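6-pyruvoyl tetrahydropterin synthase (Plasmodium falciparum, PDB 1Y13) belongs to the 6-pyruvoyl tetrahydropterin synthase family of tunnelling-fold enzymes, modelled as a six-chain assembly with zinc and biopterin. Local coordinates at residues Y141-L146 with A175-Y180. Numbering follows the deposited sequence.
Sequences YILNQL and AIVHKY
L143 lays its methyl CD2 over one face of the flat peptide that links H178 to K179, 3.6 Å from H178 C and almost straight above it. The N144 amide presents its OD1 end, rather than a face, to K179. Y141 CB points away from the strand and the ring takes no part in the contact; Q145 CG, one turn on in the same helix, rests 3.5 Å above one face of the Y141 ring, displaced from its centre. This is helix-on-sheet packing in the tunnelling fold (T-fold): helix 135-150 lies against strand 173-180, an outermost strand of the five-stranded antiparallel sheet within the chain. The local axes approach to 8.8 Å at 38°, close enough for one layer of side chains. L143 supplies most of the helix's share of that layer. Its chi1 of 177° sets CG anti to the backbone N, and the side chain reaches the strand between V177 and K179, with L143 CD2 4.2 Å from V177 CG2 on one flank and 3.9 Å from K179 CE on the other. I163 of the neighbouring strand also touches L143, and a backbone hydrogen bond joins V177 and I165. At A175 and I176 the sheet continues antiparallel into a second subunit, whose N19 packs on H178 and K179. A weak hydrogen bond runs from K179 to N144 at the more exposed side. The K179 chain bends at chi3 and chi4 and crosses the N144 side chain at about a right angle, leaving NZ 3.4 Å from N144 OD1; the angle CE-NZ-OD1 is only about 80°, so the amide oxygen sits beside the CE-NZ bond.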
ATOM      1  N   TYR A 141      12.561   6.988  22.667  1.00 57.12           N
ATOM      2  CA  TYR A 141      11.625   7.111  23.783  1.00 56.81           C
ATOM      3  C   TYR A 141      10.497   6.048  23.702  1.00 56.41           C
ATOM      4  O   TYR A 141      10.172   5.405  24.699  1.00 56.66           O
ATOM      5  CB  TYR A 141      11.034   8.533  23.867  1.00 56.55           C
ATOM      6  CG  TYR A 141       9.892   8.635  24.843  1.00 56.84           C
ATOM      7  CD1 TYR A 141      10.130   8.793  26.213  1.00 56.10           C
ATOM      8  CD2 TYR A 141       8.570   8.550  24.405  1.00 59.30           C
ATOM      9  CE1 TYR A 141       9.073   8.886  27.133  1.00 52.76           C
ATOM     10  CE2 TYR A 141       7.498   8.650  25.319  1.00 54.01           C
ATOM     11  CZ  TYR A 141       7.762   8.809  26.658  1.00 56.50           C
ATOM     12  OH  TYR A 141       6.702   8.885  27.535  1.00 66.28           O
ATOM     13  N   ILE A 142       9.899   5.880  22.526  1.00 55.69           N
ATOM     14  CA  ILE A 142       8.853   4.876  22.347  1.00 56.27           C
ATOM     15  C   ILE A 142       9.361   3.442  22.669  1.00 57.22           C
ATOM     16  O   ILE A 142       8.685   2.659  23.367  1.00 57.75           O
ATOM     17  CB  ILE A 142       8.232   4.989  20.970  1.00 60.17           C
ATOM     18  CG1 ILE A 142       7.342   6.246  20.928  1.00 55.76           C
ATOM     19  CG2 ILE A 142       7.391   3.753  20.654  1.00 59.47           C
ATOM     20  CD1 ILE A 142       6.896   6.588  19.580  1.00 59.56           C
ATOM     21  N   LEU A 143      10.569   3.139  22.223  1.00 55.33           N
ATOM     22  CA  LEU A 143      11.167   1.821  22.453  1.00 56.42           C
ATOM     23  C   LEU A 143      11.306   1.547  23.932  1.00 57.72           C
ATOM     24  O   LEU A 143      10.907   0.485  24.402  1.00 58.46           O
ATOM     25  CB  LEU A 143      12.530   1.704  21.761  1.00 55.05           C
ATOM     26  CG  LEU A 143      13.349   0.405  21.953  1.00 58.03           C
ATOM     27  CD1 LEU A 143      12.701  -0.767  21.278  1.00 55.52           C
ATOM     28  CD2 LEU A 143      14.707   0.588  21.421  1.00 54.63           C
ATOM     29  N   ASN A 144      11.858   2.511  24.667  1.00 57.60           N
ATOM     30  CA  ASN A 144      11.995   2.376  26.117  1.00 57.39           C
ATOM     31  C   ASN A 144      10.638   2.184  26.800  1.00 56.80           C
ATOM     32  O   ASN A 144      10.469   1.256  27.571  1.00 59.01           O
ATOM     33  CB  ASN A 144      12.757   3.558  26.699  1.00 58.89           C
ATOM     34  CG  ASN A 144      14.209   3.634  26.203  1.00 64.55           C
ATOM     35  OD1 ASN A 144      14.811   2.628  25.841  1.00 67.50           O
ATOM     36  ND2 ASN A 144      14.773   4.839  26.203  1.00 66.69           N
ATOM     37  N   GLN A 145       9.663   3.022  26.471  1.00 57.83           N
ATOM     38  CA  GLN A 145       8.290   2.860  26.976  1.00 57.99           C
ATOM     39  C   GLN A 145       7.696   1.477  26.717  1.00 57.83           C
ATOM     40  O   GLN A 145       7.094   0.888  27.612  1.00 60.26           O
ATOM     41  CB  GLN A 145       7.354   3.916  26.369  1.00 58.21           C
ATOM     42  CG  GLN A 145       7.649   5.331  26.799  1.00 57.18           C
ATOM     43  CD  GLN A 145       7.502   5.517  28.297  1.00 67.17           C
ATOM     44  OE1 GLN A 145       8.486   5.772  29.008  1.00 66.27           O
ATOM     45  NE2 GLN A 145       6.272   5.370  28.789  1.00 60.24           N
ATOM     46  N   LEU A 146       7.856   0.969  25.496  1.00 58.62           N
ATOM     47  CA  LEU A 146       7.263  -0.314  25.118  1.00 58.78           C
ATOM     48  C   LEU A 146       7.941  -1.444  25.859  1.00 59.27           C
ATOM     49  O   LEU A 146       7.299  -2.405  26.278  1.00 60.66           O
ATOM     50  CB  LEU A 146       7.348  -0.552  23.610  1.00 61.83           C
ATOM     51  CG  LEU A 146       6.273   0.131  22.770  1.00 68.84           C
ATOM     52  CD1 LEU A 146       6.612   0.003  21.295  1.00 61.69           C
ATOM     53  CD2 LEU A 146       4.864  -0.419  23.068  1.00 67.02           C
ATOM     54  N   ALA A 175      12.545   6.113  10.916  1.00 56.42           N
ATOM     55  CA  ALA A 175      13.680   5.768  11.740  1.00 56.46           C
ATOM     56  C   ALA A 175      13.427   4.408  12.383  1.00 56.86           C
ATOM     57  O   ALA A 175      12.294   4.066  12.717  1.00 56.81           O
ATOM     58  CB  ALA A 175      13.867   6.819  12.809  1.00 57.84           C
ATOM     59  N   ILE A 176      14.489   3.637  12.547  1.00 55.51           N
ATOM     60  CA  ILE A 176      14.443   2.310  13.119  1.00 56.22           C
ATOM     61  C   ILE A 176      15.451   2.249  14.251  1.00 56.82           C
ATOM     62  O   ILE A 176      16.629   2.503  14.052  1.00 56.02           O
ATOM     63  CB  ILE A 176      14.768   1.242  12.066  1.00 58.21           C
ATOM     64  CG1 ILE A 176      13.851   1.397  10.845  1.00 58.62           C
ATOM     65  CG2 ILE A 176      14.620  -0.159  12.644  1.00 51.17           C
ATOM     66  CD1 ILE A 176      14.559   1.985   9.622  1.00 67.03           C
ATOM     67  N   VAL A 177      14.968   1.978  15.454  1.00 56.37           N
ATOM     68  CA  VAL A 177      15.821   1.872  16.632  1.00 56.93           C
ATOM     69  C   VAL A 177      15.599   0.485  17.221  1.00 57.22           C
ATOM     70  O   VAL A 177      14.555  -0.121  17.000  1.00 56.71           O
ATOM     71  CB  VAL A 177      15.521   2.995  17.698  1.00 55.03           C
ATOM     72  CG1 VAL A 177      15.915   4.371  17.179  1.00 56.93           C
ATOM     73  CG2 VAL A 177      14.037   3.025  18.085  1.00 56.45           C
ATOM     74  N   HIS A 178      16.578  -0.014  17.960  1.00 55.63           N
ATOM     75  CA  HIS A 178      16.485  -1.357  18.495  1.00 56.85           C
ATOM     76  C   HIS A 178      17.148  -1.493  19.859  1.00 58.29           C
ATOM     77  O   HIS A 178      17.882  -0.599  20.306  1.00 56.55           O
ATOM     78  CB  HIS A 178      17.142  -2.327  17.527  1.00 51.38           C
ATOM     79  CG  HIS A 178      18.628  -2.167  17.457  1.00 58.26           C
ATOM     80  ND1 HIS A 178      19.241  -1.313  16.568  1.00 58.24           N
ATOM     81  CD2 HIS A 178      19.624  -2.738  18.180  1.00 59.50           C
ATOM     82  CE1 HIS A 178      20.551  -1.366  16.742  1.00 60.82           C
ATOM     83  NE2 HIS A 178      20.808  -2.221  17.716  1.00 58.89           N
ATOM     84  N   LYS A 179      16.907  -2.638  20.497  1.00 57.54           N
ATOM     85  CA  LYS A 179      17.591  -2.986  21.723  1.00 57.29           C
ATOM     86  C   LYS A 179      17.721  -4.487  21.820  1.00 58.48           C
ATOM     87  O   LYS A 179      16.758  -5.220  21.562  1.00 56.98           O
ATOM     88  CB  LYS A 179      16.844  -2.452  22.938  1.00 58.46           C
ATOM     89  CG  LYS A 179      17.753  -2.241  24.156  1.00 64.83           C
ATOM     90  CD  LYS A 179      17.074  -1.340  25.177  1.00 72.50           C
ATOM     91  CE  LYS A 179      16.831   0.104  24.648  1.00 74.15           C
ATOM     92  NZ  LYS A 179      17.756   1.116  25.250  1.00 73.12           N
ATOM     93  N   TYR A 180      18.930  -4.932  22.161  1.00 56.35           N
ATOM     94  CA  TYR A 180      19.198  -6.321  22.475  1.00 58.85           C
ATOM     95  C   TYR A 180      18.896  -6.484  23.945  1.00 58.17           C
ATOM     96  O   TYR A 180      19.381  -5.706  24.758  1.00 59.05           O
ATOM     97  CB  TYR A 180      20.670  -6.688  22.174  1.00 57.75           C
ATOM     98  CG  TYR A 180      20.876  -6.927  20.703  1.00 59.72           C
ATOM     99  CD1 TYR A 180      20.628  -8.185  20.143  1.00 60.88           C
ATOM    100  CD2 TYR A 180      21.260  -5.888  19.852  1.00 63.32           C
ATOM    101  CE1 TYR A 180      20.772  -8.410  18.772  1.00 62.86           C
ATOM    102  CE2 TYR A 180      21.411  -6.101  18.479  1.00 61.60           C
ATOM    103  CZ  TYR A 180      21.167  -7.364  17.951  1.00 63.98           C
ATOM    104  OH  TYR A 180      21.310  -7.590  16.601  1.00 69.25           O
TER